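Local coordinates for protein phosphorylated carbohydrates phosphatase TM_1254 (Thermotoga maritima msb8, PDB 3KBB) that removes phosphate from phosphorylated sugars such as erythrose 4-phosphate, fructose 6-phosphate and mannose 6-phosphate, working best with cobalt as its divalent metal, at residues A[129-135]-A[148-153]; A[19-23]-A[42-47]. All coordinates share one frame; numbering follows the deposited sequence.

Contact 1. Residues A[129-135]-A[148-153]; sequences VMVFGDQ and LVLERL
Val-131, on edge strand 129-131, packs CG2 against CG2 of Val-149 on helix 144-153, 3.5 Å away. CG1 of Val-131, held anti to the backbone N (chi1 171°), points to Leu-148 CD2, 3.8 Å away. Val-129 repeats this nearer Leu-153: CG2 touches Leu-153 CD2 at 3.7 Å, and CG1 touches Arg-152 CB. The strand and helix begin a beta-alpha-beta crossover of the HAD Rossmann-like core. Arg-152 runs extended from CG to NE past Val-131. Its NH1 donates to Gln-135 OE1 at 2.8 Å, with an N-H...O angle of 151°. A weak bond joins NH1 to Met-130 O, 3.2 Å away. The amide and guanidinium planes stand 81° apart. NH1 comes from above the amide plane, and Phe-132 N donates to the same OE1 from the opposite face at 3.1 Å. Two donors therefore hold this oxygen. With an alanine in place of Gln-135 the amide oxygen is gone, which would probably cost Arg-152 NH1 the stronger of its two bonds here, and Phe-132 N this acceptor. The chemistry is thus split: branched apolar side chains join strand to helix, while one exposed arginine ties the helix to the turn after the strand.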
# COMPACT_ATOMS: atom_id res chain seq x y z
N VAL A 129 6.58 10.94 10.51
CA VAL A 129 5.25 11.43 10.15
C VAL A 129 4.51 10.28 9.48
O VAL A 129 5.07 9.61 8.60
CB VAL A 129 5.36 12.64 9.18
CG1 VAL A 129 4.06 12.91 8.43
CG2 VAL A 129 5.85 13.91 9.93
N MSE A 130 3.23 10.09 9.81
CA MSE A 130 2.47 9.06 9.10
C MSE A 130 1.08 9.62 8.86
O MSE A 130 0.48 10.21 9.78
CB MSE A 130 2.40 7.77 9.93
CG MSE A 130 3.78 7.11 10.35
SE MSE A 130 3.53 5.35 11.06
CE MSE A 130 2.91 5.83 12.87
N VAL A 131 0.58 9.53 7.63
CA VAL A 131 -0.75 10.06 7.29
C VAL A 131 -1.55 8.89 6.70
O VAL A 131 -0.99 8.11 5.89
CB VAL A 131 -0.64 11.22 6.28
CG1 VAL A 131 -2.01 11.63 5.77
CG2 VAL A 131 0.06 12.46 6.90
N PHE A 132 -2.84 8.78 7.07
CA PHE A 132 -3.66 7.60 6.78
C PHE A 132 -4.90 8.05 6.02
O PHE A 132 -5.21 9.22 6.00
CB PHE A 132 -4.03 6.90 8.10
CG PHE A 132 -2.81 6.46 8.87
CD1 PHE A 132 -2.17 5.28 8.54
CD2 PHE A 132 -2.29 7.26 9.87
CE1 PHE A 132 -1.02 4.86 9.22
CE2 PHE A 132 -1.12 6.88 10.53
CZ PHE A 132 -0.50 5.67 10.19
N GLY A 133 -5.58 7.11 5.37
CA GLY A 133 -6.64 7.47 4.43
C GLY A 133 -7.87 8.09 5.06
O GLY A 133 -8.63 8.86 4.40
N ASP A 134 -8.09 7.78 6.34
CA ASP A 134 -9.21 8.37 7.08
C ASP A 134 -8.90 9.71 7.68
O ASP A 134 -9.67 10.22 8.51
CB ASP A 134 -9.75 7.40 8.17
CG ASP A 134 -8.67 6.89 9.17
OD1 ASP A 134 -7.44 7.01 8.97
OD2 ASP A 134 -9.11 6.33 10.21
N GLN A 135 -7.74 10.28 7.31
CA GLN A 135 -7.32 11.60 7.78
C GLN A 135 -7.46 12.72 6.74
O GLN A 135 -7.09 13.86 7.01
CB GLN A 135 -5.89 11.51 8.30
CG GLN A 135 -5.79 10.61 9.52
CD GLN A 135 -4.39 10.56 10.10
OE1 GLN A 135 -3.39 10.71 9.38
NE2 GLN A 135 -4.30 10.36 11.40
N LEU A 148 -0.98 16.99 3.14
CA LEU A 148 -0.98 16.82 4.60
C LEU A 148 0.37 16.24 5.09
O LEU A 148 0.90 16.67 6.13
CB LEU A 148 -2.14 15.92 5.04
CG LEU A 148 -2.39 15.73 6.56
CD1 LEU A 148 -2.44 17.07 7.29
CD2 LEU A 148 -3.65 14.86 6.78
N VAL A 149 0.93 15.29 4.34
CA VAL A 149 2.27 14.77 4.67
C VAL A 149 3.29 15.91 4.67
O VAL A 149 4.11 16.00 5.62
CB VAL A 149 2.75 13.64 3.69
CG1 VAL A 149 4.22 13.22 4.02
CG2 VAL A 149 1.85 12.41 3.84
N LEU A 150 3.26 16.76 3.62
CA LEU A 150 4.17 17.91 3.51
C LEU A 150 3.97 18.88 4.68
O LEU A 150 4.94 19.38 5.24
CB LEU A 150 4.01 18.64 2.18
CG LEU A 150 4.38 17.82 0.93
CD1 LEU A 150 3.97 18.57 -0.32
CD2 LEU A 150 5.91 17.63 1.02
N GLU A 151 2.71 19.09 5.04
CA GLU A 151 2.36 19.96 6.17
C GLU A 151 2.92 19.47 7.47
O GLU A 151 3.54 20.25 8.21
CB GLU A 151 0.85 20.12 6.28
CG GLU A 151 0.45 21.13 7.39
CD GLU A 151 -0.98 21.55 7.27
OE1 GLU A 151 -1.83 20.65 7.14
OE2 GLU A 151 -1.23 22.78 7.28
N ARG A 152 2.69 18.19 7.78
CA ARG A 152 3.14 17.60 9.00
C ARG A 152 4.68 17.51 9.06
O ARG A 152 5.27 17.63 10.13
CB ARG A 152 2.52 16.23 9.22
CG ARG A 152 0.97 16.28 9.52
CD ARG A 152 0.41 14.90 9.98
NE ARG A 152 -1.05 14.97 10.12
CZ ARG A 152 -1.92 13.94 10.19
NH1 ARG A 152 -1.53 12.67 10.17
NH2 ARG A 152 -3.21 14.21 10.32
N LEU A 153 5.33 17.30 7.91
CA LEU A 153 6.80 17.28 7.86
C LEU A 153 7.42 18.70 7.94
O LEU A 153 8.61 18.85 8.28
CB LEU A 153 7.23 16.69 6.52
CG LEU A 153 7.09 15.19 6.27
CD1 LEU A 153 7.29 14.96 4.78
CD2 LEU A 153 8.20 14.46 7.07

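Contact 2. Residues A[19-23]-A[42-47]; sequences YFEAY and IMGVPE. With SO4 (sulfate ion), chain C.
Glu-47 and Tyr-23 meet in the helical cap domain of this HAD-like phosphatase. Helix 19-29 packs here against the turn that links helix 36-42 to helix 47-57. That turn is a type I beta turn from Ile-42 to Val-45, and Pro-46 then takes the N-cap position of the next helix.

The side chain of Glu-47 starts beside a sulfate ion, probably from the crystallisation liquor. Glu-47 CB lies 3.6 Å from sulfate O3. CG stands opposite the backbone N (chi1 -170°), and the chain stays extended beyond it, which carries the carboxylate to the two tyrosines. Glu-47 CG comes within 3.3 Å of Tyr-23 OH. CD lies near the same hydroxyl and, at longer range, Tyr-19 CE2. At the tip, Glu-47 OE2 accepts a short hydrogen bond from Tyr-23 OH, 2.5 Å long. The hydroxyl meets OE2 on its anti side, 25° out of the carboxylate plane. Glu-47 OE2 lies at the edge of the Tyr-23 ring and is also 3.6 Å from Tyr-19 CE2. Lys-75 of helix 64-82 makes a salt bridge to OE2 and a hydrogen bond to Tyr-19 OH. This nearby charge probably favours the ionised carboxylate.

Earlier in the same turn, selenomethionine Met-43 makes Met-aromatic contacts with both tyrosines. Its chain is bent, and SE approaches each ring obliquely. In the conformer described, Met-43 CE is 3.6 Å from Tyr-19 CD2; a second conformer exists, so this detail is tentative. Ile-42 CG2 adds a looser apolar touch to Tyr-23 CE2.

The start of helix 47-57 also faces the sulfate. There the backbone N of Glu-47 donates to sulfate O3 at 2.8 Å, with an N-H...O angle of 161°.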
# COMPACT_ATOMS: atom_id res chain seq x y z
N TYR A 19 -4.62 -11.93 -1.01
CA TYR A 19 -6.08 -11.89 -1.07
C TYR A 19 -6.68 -13.22 -1.50
O TYR A 19 -7.73 -13.60 -1.00
CB TYR A 19 -6.55 -10.76 -1.97
CG TYR A 19 -6.74 -9.49 -1.18
CD1 TYR A 19 -5.65 -8.87 -0.56
CD2 TYR A 19 -8.00 -8.93 -1.04
CE1 TYR A 19 -5.82 -7.71 0.19
CE2 TYR A 19 -8.19 -7.77 -0.28
CZ TYR A 19 -7.08 -7.17 0.32
OH TYR A 19 -7.27 -6.02 1.05
N PHE A 20 -6.02 -13.91 -2.42
CA PHE A 20 -6.53 -15.20 -2.87
C PHE A 20 -6.68 -16.15 -1.69
O PHE A 20 -7.78 -16.68 -1.46
CB PHE A 20 -5.71 -15.83 -4.01
CG PHE A 20 -6.20 -17.20 -4.39
CD1 PHE A 20 -7.36 -17.34 -5.15
CD2 PHE A 20 -5.54 -18.34 -3.93
CE1 PHE A 20 -7.85 -18.62 -5.47
CE2 PHE A 20 -6.02 -19.61 -4.25
CZ PHE A 20 -7.18 -19.74 -5.00
N GLU A 21 -5.61 -16.35 -0.93
CA GLU A 21 -5.67 -17.23 0.23
C GLU A 21 -6.74 -16.82 1.27
O GLU A 21 -7.47 -17.68 1.80
CB GLU A 21 -4.29 -17.41 0.88
CG GLU A 21 -4.28 -18.33 2.07
CD GLU A 21 -4.84 -19.72 1.76
OE1 GLU A 21 -4.83 -20.14 0.57
OE2 GLU A 21 -5.25 -20.40 2.73
N ALA A 22 -6.87 -15.52 1.53
CA ALA A 22 -7.89 -15.02 2.46
C ALA A 22 -9.31 -15.39 1.96
O ALA A 22 -10.12 -15.92 2.73
CB ALA A 22 -7.77 -13.49 2.62
N TYR A 23 -9.57 -15.13 0.69
CA TYR A 23 -10.90 -15.39 0.12
C TYR A 23 -11.14 -16.90 -0.06
O TYR A 23 -12.26 -17.39 0.12
CB TYR A 23 -11.12 -14.66 -1.19
CG TYR A 23 -11.22 -13.15 -1.08
CD1 TYR A 23 -11.21 -12.50 0.16
CD2 TYR A 23 -11.40 -12.38 -2.22
CE1 TYR A 23 -11.31 -11.08 0.25
CE2 TYR A 23 -11.52 -11.00 -2.15
CZ TYR A 23 -11.48 -10.36 -0.92
OH TYR A 23 -11.59 -8.99 -0.92
N ILE A 42 -12.71 -11.08 -9.57
CA ILE A 42 -13.21 -10.45 -8.35
C ILE A 42 -12.32 -9.28 -7.90
O ILE A 42 -12.81 -8.28 -7.30
CB ILE A 42 -13.34 -11.48 -7.18
CG1 ILE A 42 -14.48 -12.48 -7.42
CG2 ILE A 42 -13.56 -10.77 -5.85
CD1 ILE A 42 -15.86 -11.86 -7.60
N MSE A 43 -11.02 -9.41 -8.18
CA MSE A 43 -10.06 -8.39 -7.76
C MSE A 43 -10.06 -7.14 -8.65
O MSE A 43 -9.52 -6.10 -8.24
CB MSE A 43 -8.65 -8.97 -7.58
CG MSE A 43 -8.50 -9.94 -6.40
SE MSE A 43 -8.85 -9.25 -4.57
CE MSE A 43 -7.28 -8.06 -4.45
N GLY A 44 -10.69 -7.21 -9.81
CA GLY A 44 -10.80 -6.04 -10.69
C GLY A 44 -11.80 -4.98 -10.23
O GLY A 44 -12.05 -4.02 -10.96
N VAL A 45 -12.41 -5.16 -9.05
CA VAL A 45 -13.37 -4.18 -8.52
C VAL A 45 -13.13 -3.92 -7.04
O VAL A 45 -12.54 -4.76 -6.35
CB VAL A 45 -14.88 -4.61 -8.70
CG1 VAL A 45 -15.19 -4.87 -10.13
CG2 VAL A 45 -15.26 -5.81 -7.82
N PRO A 46 -13.55 -2.75 -6.53
CA PRO A 46 -13.43 -2.45 -5.09
C PRO A 46 -14.05 -3.50 -4.18
O PRO A 46 -15.15 -4.02 -4.45
CB PRO A 46 -14.17 -1.11 -4.93
CG PRO A 46 -14.82 -0.82 -6.23
CD PRO A 46 -14.11 -1.61 -7.28
N GLU A 47 -13.37 -3.79 -3.08
CA GLU A 47 -13.81 -4.82 -2.13
C GLU A 47 -15.24 -4.60 -1.60
O GLU A 47 -15.96 -5.56 -1.35
CB GLU A 47 -12.80 -4.96 -0.98
CG GLU A 47 -13.04 -6.16 -0.08
CD GLU A 47 -11.93 -6.36 0.93
OE1 GLU A 47 -11.53 -5.37 1.58
OE2 GLU A 47 -11.46 -7.50 1.09
S SO4 C . -10.49 -1.35 -2.85
O1 SO4 C . -9.53 -1.08 -1.78
O2 SO4 C . -9.94 -0.90 -4.12
O3 SO4 C . -10.76 -2.78 -2.92
O4 SO4 C . -11.73 -0.63 -2.57

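How the contacts relate
The two contacts lie on opposite sides of the chain's centre, and their own centres are about 27 Å apart. They share no secondary-structure element and do not touch. Contact 1 belongs to the Rossmann-like core and joins the edge of its parallel sheet to a covering helix. Contact 2 belongs to the helical cap and joins a helix to an interhelical turn. Both are partly buried. Contact 1 sets valines and leucines, some of them buried, beside an exposed arginine, which bonds to neutral oxygens. Contact 2 relies on aromatic rings and a selenomethionine, and its polar centre is a carboxylate bonded to a phenol and a lysine.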